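Local coordinates for protein putative glycosidase ph117-related (Bacteroides thetaiotaomicron, PDB 5A7V) that probably cleaves beta-linked mannosides as a member of glycoside hydrolase family GH130, and binds mannose in a pocket at the centre of its beta-propeller, at residues A[228-234]-A[270-274]; A[89-95]-A[107-113]; A[101-105]-A[340-344]. All blocks are in the same frame, centred on the assembly; numbering follows the deposited sequence.

Interactions 1 and 2 are buried contacts lying about 22 Å apart between centres, on opposite sides of the chain's centre. Interaction 3 is a surface contact between two loops. Interaction 2 holds neighbouring strands of one four-stranded antiparallel sheet through regular backbone pairing. Interaction 1 joins the loop after strand 225-229 to strand 270-280 and turns two carboxylates toward a sugar. In interaction 3 a glutamine oxygen rests over a guanidinium, and a water links it to the turn of 101-105. Glu-95 of interaction 2 bonds to both Arg-105 and Gln-341. Interactions 2 and 3 both touch one mannose; interaction 1 grips a second, which Arg-93 and Tyr-342 also reach.

Interaction 1 of 3, residues A[228-234]-A[270-274]; sequences YWGEEHV and LTECG. With MAN (alpha-D-mannopyranose), chain E.
O1 of the bound alpha-mannose (chain E) sits between Glu-231 and Glu-272, within hydrogen-bonding distance of both. This O1 lies 2.8 Å from Glu-231 OE2 and 2.7 Å from Glu-272 OE1. The other oxygen of the second carboxylate, Glu-272 OE2, accepts the neighbouring hydroxyl O2 at 2.6 Å and is also held by Ser-204. The two side chains run side by side in the same direction, their carboxylate planes 40° apart, and CG of Glu-231 packs 3.7 Å from OE1 of Glu-272. Both chains are extended; with CG of Glu-231 opposite the backbone N (chi1 178°), its carboxylate is carried out to the sugar. Asp-367, Asp-146, Tyr-306 and Asn-78 also hydrogen-bond this mannose.

Behind the acids the backbones meet. Cys-273 N donates to Gly-230 O at 3.1 Å, whereas the bond from Thr-271 N to Glu-231 O is weak, bent to 125° at N-H...O. The backbone angles of Gly-230 leave no space for a side chain as the chain leaves strand 225-229. Apolar contacts flank these bonds: CD2 of Leu-270 lies 3.8 Å from CA of Glu-232, and the Cys-273 sulfur touches CB of Tyr-228 and CG1 of Val-234. The hydroxyl of Thr-271 is buried here without a polar partner. The contact thus brings a loop and a strand together in the propeller core, an arrangement consistent with recognition of O1 and O2 of one mannose by the two acids.

Interaction 2 of 3, residues A[89-95]-A[107-113]; sequences VVLYRAE and SRLGYAT. With MAN (alpha-D-mannopyranose), chain D; BMA (beta-D-mannopyranose), chain C.
Residues 89-95 and 107-113 pair as antiparallel strands, with Val-90 and Ala-112, Tyr-92 and Gly-110, and Ala-94 and Arg-108 forming the hydrogen-bonded pairs. Their six backbone bonds measure 2.9 to 3.0 Å between N and O. These are the middle strands of a four-stranded antiparallel sheet, consistent with one blade of the GH130 beta-propeller.

Aromatic contacts fill both faces. Tyr-92 takes chi1 53°, which folds its ring across the neighbouring strand, and Gly-110 CA makes a CH-pi contact 3.6 Å from the ring centroid, close to the normal. The Tyr-92 hydroxyl reaches on to Glu-72. On the other face, CG1 of Val-89 lies over the Tyr-111 ring, 4.0 Å from its centroid, and CD1 of Leu-91 touches CD2 of the same ring.

Polar side-chain bonds gather at the sugar end. The fully extended Arg-93 gives NE to Ser-107 OG (2.9 Å), which lies 25° out of the guanidinium plane. Its NH2 forms a salt bridge with Glu-95 OE2 (2.9 Å) whose hydrogen bond is weak; the other oxygen of Glu-95 pairs with Arg-105. NH1 pairs with Asp-146. In a mannose modelled as two overlapping anomers, NH1 donates to O3, and NH2 to O4 and, weakly in the alpha form, to O3; NH2 is 2.8 Å from O4 of the alpha form. A serine and carboxylates therefore hold the guanidinium in position, its edge presented to neighbouring hydroxyls.

Interaction 3 of 3, residues A[101-105]-A[340-344]; sequences GIGHR and GQYVD. With MAN (alpha-D-mannopyranose), chain D; BMA (beta-D-mannopyranose), chain C; SO4 (sulfate ion), chain G.
Gln-341 meets Arg-105 through its amide oxygen, which comes down over the centre of the guanidinium face, OE1 lying 3.1 Å from CZ of Arg-105. The side chains come from opposite directions, with guanidinium and amide planes 30° apart. Since OE1 sits above the plane, its angles to NE and NH1 are too poor for hydrogen bonding. The arginine has other partners: NH1 forms salt bridges with Glu-95 and Asp-75. The amide nitrogen of Gln-341 bonds to the Glu-95 carboxylate and the Asp-367 backbone O, which fixes how the group is turned.

Ile-102 lies beside them, CG1 3.7 Å from Gln-341 OE1, and its CD1 meets the edge of the Tyr-342 ring at CD1 (4.2 Å). It occupies a type II beta turn from Gly-101 to His-104, in the loop joining strands 87-95 and 107-114 of the propeller; Gly-103 takes the positive-phi position. The turn borders the sugar site, with Gly-103 CA 3.3 Å from O4 of the overlapping mannose anomers. A water accepts from Gly-103 N at 3.0 Å and stands 2.8 Å from Gln-341 OE1. His-104 ND1 donates to O4 of a sulfate, probably from the crystallisation liquor, at 2.8 Å.

Interaction 1 of 3, residues A[228-234]-A[270-274]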
loop_
_atom_site.group_PDB
_atom_site.type_symbol
_atom_site.label_atom_id
_atom_site.label_comp_id
_atom_site.label_asym_id
_atom_site.label_seq_id
_atom_site.Cartn_x
_atom_site.Cartn_y
_atom_site.Cartn_z
ATOM N N TYR A 228 10.431 2.865 4.807
ATOM C CA TYR A 228 10.222 1.462 5.293
ATOM C C TYR A 228 9.809 0.655 4.082
ATOM O O TYR A 228 9.020 1.124 3.266
ATOM C CB TYR A 228 9.116 1.420 6.375
ATOM C CG TYR A 228 9.395 2.282 7.595
ATOM C CD1 TYR A 228 10.083 1.792 8.679
ATOM C CD2 TYR A 228 8.971 3.588 7.660
ATOM C CE1 TYR A 228 10.385 2.575 9.773
ATOM C CE2 TYR A 228 9.240 4.379 8.761
ATOM C CZ TYR A 228 9.941 3.868 9.831
ATOM O OH TYR A 228 10.229 4.694 10.892
ATOM N N TRP A 229 10.283 -0.590 3.985
ATOM C CA TRP A 229 9.890 -1.398 2.864
ATOM C C TRP A 229 9.926 -2.877 3.217
ATOM O O TRP A 229 10.627 -3.270 4.146
ATOM C CB TRP A 229 10.790 -1.054 1.633
ATOM C CG TRP A 229 12.208 -1.431 1.835
ATOM C CD1 TRP A 229 13.183 -0.665 2.427
ATOM C CD2 TRP A 229 12.831 -2.650 1.447
ATOM N NE1 TRP A 229 14.369 -1.344 2.464
ATOM C CE2 TRP A 229 14.189 -2.586 1.899
ATOM C CE3 TRP A 229 12.365 -3.842 0.863
ATOM C CZ2 TRP A 229 15.092 -3.620 1.694
ATOM C CZ3 TRP A 229 13.271 -4.878 0.688
ATOM C CH2 TRP A 229 14.620 -4.768 1.123
ATOM N N GLY A 230 9.217 -3.678 2.438
ATOM C CA GLY A 230 9.287 -5.125 2.528
ATOM C C GLY A 230 7.961 -5.810 2.703
ATOM O O GLY A 230 6.980 -5.198 3.085
ATOM N N GLU A 231 8.017 -7.091 2.387
ATOM C CA GLU A 231 6.863 -8.010 2.483
ATOM C C GLU A 231 6.984 -9.019 3.656
ATOM O O GLU A 231 6.067 -9.144 4.498
ATOM C CB GLU A 231 6.696 -8.730 1.140
ATOM C CG GLU A 231 5.585 -9.748 1.062
ATOM C CD GLU A 231 5.587 -10.591 -0.189
ATOM O OE1 GLU A 231 6.607 -10.724 -0.898
ATOM O OE2 GLU A 231 4.511 -11.162 -0.489
ATOM N N GLU A 232 8.075 -9.781 3.662
ATOM C CA GLU A 232 8.271 -10.835 4.671
ATOM C C GLU A 232 8.774 -10.322 6.032
ATOM O O GLU A 232 8.680 -11.007 7.038
ATOM C CB GLU A 232 9.252 -11.889 4.155
ATOM C CG GLU A 232 8.781 -12.627 2.909
ATOM C CD GLU A 232 9.826 -13.545 2.259
ATOM O OE1 GLU A 232 10.894 -13.769 2.826
ATOM O OE2 GLU A 232 9.563 -14.045 1.170
ATOM N N HIS A 233 9.410 -9.158 6.018
ATOM C CA HIS A 233 9.906 -8.427 7.203
ATOM C C HIS A 233 9.828 -6.944 6.856
ATOM O O HIS A 233 9.745 -6.604 5.643
ATOM C CB HIS A 233 11.371 -8.752 7.529
ATOM C CG HIS A 233 11.643 -10.201 7.646
ATOM N ND1 HIS A 233 11.518 -10.905 8.829
ATOM C CD2 HIS A 233 11.992 -11.092 6.689
ATOM C CE1 HIS A 233 11.774 -12.182 8.581
ATOM N NE2 HIS A 233 12.050 -12.317 7.291
ATOM N N VAL A 234 9.835 -6.108 7.887
ATOM C CA VAL A 234 9.998 -4.659 7.666
ATOM C C VAL A 234 11.484 -4.303 7.701
ATOM O O VAL A 234 12.165 -4.535 8.703
ATOM C CB VAL A 234 9.200 -3.814 8.687
ATOM C CG1 VAL A 234 9.451 -2.336 8.494
ATOM C CG2 VAL A 234 7.718 -4.177 8.588
ATOM N N LEU A 270 3.499 -12.664 7.324
ATOM C CA LEU A 270 4.100 -11.479 6.630
ATOM C C LEU A 270 3.794 -10.265 7.484
ATOM O O LEU A 270 2.754 -10.193 8.178
ATOM C CB LEU A 270 3.468 -11.258 5.262
ATOM C CG LEU A 270 3.582 -12.352 4.242
ATOM C CD1 LEU A 270 2.744 -11.991 3.004
ATOM C CD2 LEU A 270 5.005 -12.662 3.854
ATOM N N THR A 271 4.714 -9.292 7.380
ATOM C CA THR A 271 4.543 -7.906 7.892
ATOM C C THR A 271 4.908 -6.976 6.725
ATOM O O THR A 271 6.095 -6.649 6.534
ATOM C CB THR A 271 5.454 -7.595 9.132
ATOM O OG1 THR A 271 6.803 -7.949 8.806
ATOM C CG2 THR A 271 5.032 -8.399 10.362
ATOM N N GLU A 272 3.921 -6.595 5.950
ATOM C CA GLU A 272 4.158 -5.994 4.639
ATOM C C GLU A 272 3.717 -4.540 4.670
ATOM O O GLU A 272 2.598 -4.181 4.992
ATOM C CB GLU A 272 3.359 -6.736 3.571
ATOM C CG GLU A 272 3.507 -6.107 2.171
ATOM C CD GLU A 272 3.067 -6.980 1.033
ATOM O OE1 GLU A 272 2.309 -7.981 1.303
ATOM O OE2 GLU A 272 3.495 -6.736 -0.111
ATOM N N CYS A 273 4.667 -3.656 4.351
ATOM C CA CYS A 273 4.436 -2.190 4.431
ATOM C C CYS A 273 3.193 -1.777 3.677
ATOM O O CYS A 273 2.922 -2.291 2.609
ATOM C CB CYS A 273 5.693 -1.445 3.966
ATOM S SG CYS A 273 7.120 -1.705 5.060
ATOM N N GLY A 274 2.443 -0.814 4.228
ATOM C CA GLY A 274 1.217 -0.329 3.619
ATOM C C GLY A 274 1.385 1.069 2.963
ATOM O O GLY A 274 2.292 1.226 2.117
HETATM C C1 MAN E . 1.276 -9.736 -1.711
HETATM C C2 MAN E . 0.924 -8.238 -1.827
HETATM C C3 MAN E . -0.176 -7.867 -2.841
HETATM C C4 MAN E . -1.356 -8.854 -2.771
HETATM C C5 MAN E . -1.140 -9.973 -1.736
HETATM C C6 MAN E . -2.248 -11.049 -1.789
HETATM O O1 MAN E . 1.885 -10.090 -0.354
HETATM O O2 MAN E . 2.148 -7.586 -2.191
HETATM O O3 MAN E . 0.288 -7.875 -4.178
HETATM O O4 MAN E . -2.503 -8.074 -2.504
HETATM O O5 MAN E . 0.153 -10.584 -2.040
HETATM O O6 MAN E . -2.224 -11.697 -3.068
#

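Interaction 2 of 3, residues A[89-95]-A[107-113]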
loop_
_atom_site.group_PDB
_atom_site.type_symbol
_atom_site.label_atom_id
_atom_site.label_comp_id
_atom_site.label_asym_id
_atom_site.label_seq_id
_atom_site.Cartn_x
_atom_site.Cartn_y
_atom_site.Cartn_z
ATOM N N VAL A 89 -6.949 11.870 -5.652
ATOM C CA VAL A 89 -6.605 11.120 -6.841
ATOM C C VAL A 89 -6.175 9.723 -6.413
ATOM O O VAL A 89 -5.309 9.572 -5.539
ATOM C CB VAL A 89 -5.528 11.804 -7.685
ATOM C CG1 VAL A 89 -5.176 10.991 -8.926
ATOM C CG2 VAL A 89 -6.035 13.173 -8.100
ATOM N N VAL A 90 -6.765 8.717 -7.051
ATOM C CA VAL A 90 -6.402 7.340 -6.833
ATOM C C VAL A 90 -5.804 6.767 -8.118
ATOM O O VAL A 90 -6.370 6.946 -9.225
ATOM C CB VAL A 90 -7.639 6.518 -6.382
ATOM C CG1 VAL A 90 -7.422 5.005 -6.497
ATOM C CG2 VAL A 90 -8.022 6.898 -4.978
ATOM N N LEU A 91 -4.682 6.061 -7.978
ATOM C CA LEU A 91 -4.112 5.222 -9.044
ATOM C C LEU A 91 -4.309 3.767 -8.617
ATOM O O LEU A 91 -3.716 3.330 -7.640
ATOM C CB LEU A 91 -2.651 5.534 -9.347
ATOM C CG LEU A 91 -2.385 6.679 -10.357
ATOM C CD1 LEU A 91 -2.824 8.026 -9.797
ATOM C CD2 LEU A 91 -0.969 6.676 -10.864
ATOM N N TYR A 92 -5.179 3.080 -9.336
ATOM C CA TYR A 92 -5.591 1.720 -8.950
ATOM C C TYR A 92 -4.893 0.669 -9.801
ATOM O O TYR A 92 -4.728 0.823 -11.022
ATOM C CB TYR A 92 -7.111 1.524 -8.971
ATOM C CG TYR A 92 -7.837 1.895 -10.273
ATOM C CD1 TYR A 92 -8.289 3.215 -10.521
ATOM C CD2 TYR A 92 -8.086 0.950 -11.265
ATOM C CE1 TYR A 92 -8.981 3.523 -11.665
ATOM C CE2 TYR A 92 -8.802 1.266 -12.404
ATOM C CZ TYR A 92 -9.269 2.543 -12.592
ATOM O OH TYR A 92 -9.972 2.879 -13.739
ATOM N N ARG A 93 -4.497 -0.437 -9.157
ATOM C CA ARG A 93 -3.955 -1.581 -9.884
ATOM C C ARG A 93 -5.093 -2.248 -10.667
ATOM O O ARG A 93 -6.042 -2.707 -10.052
ATOM C CB ARG A 93 -3.320 -2.571 -8.910
ATOM C CG ARG A 93 -2.705 -3.773 -9.589
ATOM C CD ARG A 93 -2.129 -4.795 -8.618
ATOM N NE ARG A 93 -1.658 -5.968 -9.283
ATOM C CZ ARG A 93 -1.101 -7.022 -8.676
ATOM N NH1 ARG A 93 -0.773 -6.981 -7.375
ATOM N NH2 ARG A 93 -0.897 -8.143 -9.362
ATOM N N ALA A 94 -4.941 -2.396 -11.963
ATOM C CA ALA A 94 -5.937 -2.998 -12.821
ATOM C C ALA A 94 -5.323 -4.140 -13.579
ATOM O O ALA A 94 -4.206 -4.053 -14.106
ATOM C CB ALA A 94 -6.461 -1.984 -13.808
ATOM N N GLU A 95 -6.044 -5.275 -13.605
ATOM C CA GLU A 95 -5.616 -6.466 -14.324
ATOM C C GLU A 95 -6.562 -6.818 -15.464
ATOM O O GLU A 95 -7.800 -6.700 -15.315
ATOM C CB GLU A 95 -5.482 -7.674 -13.379
ATOM C CG GLU A 95 -4.280 -7.559 -12.459
ATOM C CD GLU A 95 -4.162 -8.752 -11.514
ATOM O OE1 GLU A 95 -5.232 -9.352 -11.142
ATOM O OE2 GLU A 95 -2.997 -9.072 -11.134
ATOM N N SER A 107 -0.620 -6.051 -15.019
ATOM C CA SER A 107 -1.096 -4.954 -14.200
ATOM C C SER A 107 -0.707 -3.605 -14.838
ATOM O O SER A 107 0.440 -3.391 -15.259
ATOM C CB SER A 107 -0.472 -5.044 -12.797
ATOM O OG SER A 107 -1.024 -6.177 -12.080
ATOM N N ARG A 108 -1.677 -2.715 -14.852
ATOM C CA ARG A 108 -1.531 -1.342 -15.340
ATOM C C ARG A 108 -2.304 -0.457 -14.365
ATOM O O ARG A 108 -3.269 -0.905 -13.741
ATOM C CB ARG A 108 -2.104 -1.215 -16.758
ATOM C CG ARG A 108 -1.435 -2.140 -17.767
ATOM C CD ARG A 108 -2.023 -2.039 -19.172
ATOM N NE ARG A 108 -1.412 -2.959 -20.119
ATOM C CZ ARG A 108 -1.837 -4.205 -20.410
ATOM N NH1 ARG A 108 -2.820 -4.756 -19.683
ATOM N NH2 ARG A 108 -1.250 -4.916 -21.341
ATOM N N LEU A 109 -1.909 0.823 -14.233
ATOM C CA LEU A 109 -2.543 1.691 -13.263
ATOM C C LEU A 109 -3.603 2.592 -13.874
ATOM O O LEU A 109 -3.320 3.370 -14.805
ATOM C CB LEU A 109 -1.502 2.539 -12.535
ATOM C CG LEU A 109 -0.355 1.755 -11.899
ATOM C CD1 LEU A 109 0.523 2.734 -11.086
ATOM C CD2 LEU A 109 -0.791 0.553 -11.061
ATOM N N GLY A 110 -4.810 2.518 -13.339
ATOM C CA GLY A 110 -5.895 3.421 -13.671
ATOM C C GLY A 110 -5.790 4.717 -12.873
ATOM O O GLY A 110 -5.081 4.765 -11.869
ATOM N N TYR A 111 -6.530 5.730 -13.318
ATOM C CA TYR A 111 -6.510 7.075 -12.721
ATOM C C TYR A 111 -7.947 7.514 -12.442
ATOM O O TYR A 111 -8.811 7.454 -13.343
ATOM C CB TYR A 111 -5.821 8.017 -13.718
ATOM C CG TYR A 111 -5.727 9.452 -13.302
ATOM C CD1 TYR A 111 -6.798 10.337 -13.408
ATOM C CD2 TYR A 111 -4.522 9.952 -12.818
ATOM C CE1 TYR A 111 -6.631 11.674 -13.026
ATOM C CE2 TYR A 111 -4.373 11.270 -12.456
ATOM C CZ TYR A 111 -5.425 12.118 -12.533
ATOM O OH TYR A 111 -5.264 13.425 -12.148
ATOM N N ALA A 112 -8.215 7.966 -11.239
ATOM C CA ALA A 112 -9.560 8.406 -10.869
ATOM C C ALA A 112 -9.465 9.595 -9.901
ATOM O O ALA A 112 -8.588 9.629 -9.049
ATOM C CB ALA A 112 -10.291 7.229 -10.216
ATOM N N THR A 113 -10.418 10.516 -10.012
ATOM C CA THR A 113 -10.432 11.702 -9.182
ATOM C C THR A 113 -11.762 11.845 -8.462
ATOM O O THR A 113 -12.824 11.454 -8.984
ATOM C CB THR A 113 -10.152 12.986 -10.000
ATOM O OG1 THR A 113 -11.263 13.293 -10.837
ATOM C CG2 THR A 113 -8.962 12.797 -10.870
HETATM C C1 MAN D . 2.436 -12.251 -5.834
HETATM C C2 MAN D . 1.420 -11.287 -5.391
HETATM C C3 MAN D . 0.786 -10.800 -6.675
HETATM C C4 MAN D . 1.775 -10.274 -7.708
HETATM C C5 MAN D . 2.946 -11.223 -7.888
HETATM C C6 MAN D . 4.155 -10.551 -8.505
HETATM O O1 MAN D . 1.991 -13.465 -6.310
HETATM O O2 MAN D . 1.973 -10.144 -4.750
HETATM O O3 MAN D . -0.169 -9.751 -6.462
HETATM O O4 MAN D . 1.116 -10.123 -8.979
HETATM O O5 MAN D . 3.403 -11.738 -6.654
HETATM O O6 MAN D . 4.627 -9.437 -7.739
HETATM C C1 BMA C . 2.287 -12.270 -5.737
HETATM C C2 BMA C . 1.140 -11.263 -5.598
HETATM C C3 BMA C . 0.697 -10.832 -6.977
HETATM C C4 BMA C . 1.883 -10.321 -7.772
HETATM C C5 BMA C . 3.082 -11.272 -7.678
HETATM C C6 BMA C . 4.333 -10.708 -8.325
HETATM O O1 BMA C . 2.782 -12.818 -4.525
HETATM O O2 BMA C . 1.578 -10.095 -4.890
HETATM O O3 BMA C . -0.385 -9.826 -6.946
HETATM O O4 BMA C . 1.455 -10.194 -9.138
HETATM O O5 BMA C . 3.423 -11.618 -6.316
HETATM O O6 BMA C . 4.743 -9.462 -7.754
#

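Interaction 3 of 3, residues A[101-105]-A[340-344]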
loop_
_atom_site.group_PDB
_atom_site.type_symbol
_atom_site.label_atom_id
_atom_site.label_comp_id
_atom_site.label_asym_id
_atom_site.label_seq_id
_atom_site.Cartn_x
_atom_site.Cartn_y
_atom_site.Cartn_z
ATOM N N GLY A 101 -4.133 -17.363 -13.139
ATOM C CA GLY A 101 -3.682 -17.338 -11.744
ATOM C C GLY A 101 -3.193 -15.999 -11.232
ATOM O O GLY A 101 -2.994 -15.003 -11.963
ATOM N N ILE A 102 -2.969 -15.959 -9.935
ATOM C CA ILE A 102 -2.460 -14.770 -9.261
ATOM C C ILE A 102 -1.070 -14.461 -9.790
ATOM O O ILE A 102 -0.203 -15.318 -9.888
ATOM C CB ILE A 102 -2.450 -14.931 -7.722
ATOM C CG1 ILE A 102 -3.896 -14.792 -7.187
ATOM C CG2 ILE A 102 -1.567 -13.884 -7.035
ATOM C CD1 ILE A 102 -4.021 -15.122 -5.730
ATOM N N GLY A 103 -0.883 -13.196 -10.225
ATOM C CA GLY A 103 0.362 -12.781 -10.834
ATOM C C GLY A 103 0.570 -13.169 -12.283
ATOM O O GLY A 103 1.651 -12.940 -12.856
ATOM N N HIS A 104 -0.457 -13.757 -12.912
ATOM C CA HIS A 104 -0.367 -14.206 -14.298
ATOM C C HIS A 104 -1.065 -13.300 -15.280
ATOM O O HIS A 104 -1.161 -13.649 -16.465
ATOM C CB HIS A 104 -0.918 -15.642 -14.430
ATOM C CG HIS A 104 -0.071 -16.658 -13.747
ATOM N ND1 HIS A 104 -0.165 -17.986 -13.994
ATOM C CD2 HIS A 104 0.953 -16.515 -12.871
ATOM C CE1 HIS A 104 0.736 -18.640 -13.282
ATOM N NE2 HIS A 104 1.377 -17.773 -12.545
ATOM N N ARG A 105 -1.534 -12.138 -14.823
ATOM C CA ARG A 105 -2.128 -11.145 -15.724
ATOM C C ARG A 105 -1.103 -10.031 -15.974
ATOM O O ARG A 105 0.058 -10.133 -15.550
ATOM C CB ARG A 105 -3.415 -10.563 -15.086
ATOM C CG ARG A 105 -4.463 -11.593 -14.676
ATOM C CD ARG A 105 -4.282 -12.126 -13.259
ATOM N NE ARG A 105 -5.410 -12.989 -12.926
ATOM C CZ ARG A 105 -6.597 -12.573 -12.552
ATOM N NH1 ARG A 105 -6.855 -11.295 -12.280
ATOM N NH2 ARG A 105 -7.597 -13.473 -12.420
ATOM N N GLY A 340 -12.304 -13.148 -2.867
ATOM C CA GLY A 340 -12.180 -12.557 -4.209
ATOM C C GLY A 340 -11.142 -13.347 -4.954
ATOM O O GLY A 340 -10.929 -14.545 -4.707
ATOM N N GLN A 341 -10.388 -12.658 -5.806
ATOM C CA GLN A 341 -9.286 -13.286 -6.493
ATOM C C GLN A 341 -8.353 -13.944 -5.490
ATOM O O GLN A 341 -7.808 -15.020 -5.775
ATOM C CB GLN A 341 -8.520 -12.225 -7.333
ATOM C CG GLN A 341 -7.301 -12.854 -7.993
ATOM C CD GLN A 341 -6.435 -11.999 -8.894
ATOM O OE1 GLN A 341 -5.622 -12.594 -9.604
ATOM N NE2 GLN A 341 -6.516 -10.692 -8.830
ATOM N N TYR A 342 -8.084 -13.234 -4.388
ATOM C CA TYR A 342 -7.377 -13.809 -3.253
ATOM C C TYR A 342 -8.444 -14.390 -2.309
ATOM O O TYR A 342 -9.156 -13.659 -1.621
ATOM C CB TYR A 342 -6.486 -12.766 -2.550
ATOM C CG TYR A 342 -5.645 -13.349 -1.432
ATOM C CD1 TYR A 342 -4.439 -14.032 -1.702
ATOM C CD2 TYR A 342 -6.081 -13.254 -0.106
ATOM C CE1 TYR A 342 -3.702 -14.618 -0.690
ATOM C CE2 TYR A 342 -5.344 -13.841 0.928
ATOM C CZ TYR A 342 -4.166 -14.532 0.641
ATOM O OH TYR A 342 -3.410 -15.130 1.622
ATOM N N VAL A 343 -8.596 -15.710 -2.362
ATOM C CA VAL A 343 -9.777 -16.357 -1.786
ATOM C C VAL A 343 -9.867 -16.245 -0.281
ATOM O O VAL A 343 -10.963 -16.236 0.297
ATOM C CB VAL A 343 -9.949 -17.808 -2.322
ATOM C CG1 VAL A 343 -8.840 -18.679 -1.823
ATOM C CG2 VAL A 343 -11.322 -18.373 -1.972
ATOM N N ASP A 344 -8.716 -16.121 0.372
ATOM C CA ASP A 344 -8.689 -16.045 1.829
ATOM C C ASP A 344 -8.973 -14.639 2.396
ATOM O O ASP A 344 -9.055 -14.494 3.614
ATOM C CB ASP A 344 -7.356 -16.583 2.352
ATOM C CG ASP A 344 -7.136 -18.071 1.974
ATOM O OD1 ASP A 344 -8.001 -18.902 2.311
ATOM O OD2 ASP A 344 -6.093 -18.422 1.331
HETATM C C1 MAN D . 2.436 -12.251 -5.834
HETATM C C2 MAN D . 1.420 -11.287 -5.391
HETATM C C3 MAN D . 0.786 -10.800 -6.675
HETATM C C4 MAN D . 1.775 -10.274 -7.708
HETATM C C5 MAN D . 2.946 -11.223 -7.888
HETATM C C6 MAN D . 4.155 -10.551 -8.505
HETATM O O1 MAN D . 1.991 -13.465 -6.310
HETATM O O2 MAN D . 1.973 -10.144 -4.750
HETATM O O3 MAN D . -0.169 -9.751 -6.462
HETATM O O4 MAN D . 1.116 -10.123 -8.979
HETATM O O5 MAN D . 3.403 -11.738 -6.654
HETATM O O6 MAN D . 4.627 -9.437 -7.739
HETATM C C1 BMA C . 2.287 -12.270 -5.737
HETATM C C2 BMA C . 1.140 -11.263 -5.598
HETATM C C3 BMA C . 0.697 -10.832 -6.977
HETATM C C4 BMA C . 1.883 -10.321 -7.772
HETATM C C5 BMA C . 3.082 -11.272 -7.678
HETATM C C6 BMA C . 4.333 -10.708 -8.325
HETATM O O1 BMA C . 2.782 -12.818 -4.525
HETATM O O2 BMA C . 1.578 -10.095 -4.890
HETATM O O3 BMA C . -0.385 -9.826 -6.946
HETATM O O4 BMA C . 1.455 -10.194 -9.138
HETATM O O5 BMA C . 3.423 -11.618 -6.316
HETATM O O6 BMA C . 4.743 -9.462 -7.754
HETATM S S SO4 G . -1.942 -18.945 -16.804
HETATM O O1 SO4 G . -0.909 -17.872 -17.060
HETATM O O2 SO4 G . -1.373 -20.206 -17.332
HETATM O O3 SO4 G . -3.169 -18.474 -17.483
HETATM O O4 SO4 G . -2.386 -19.113 -15.349
HETATM O O HOH W 1 -3.133 -11.366 -9.639
#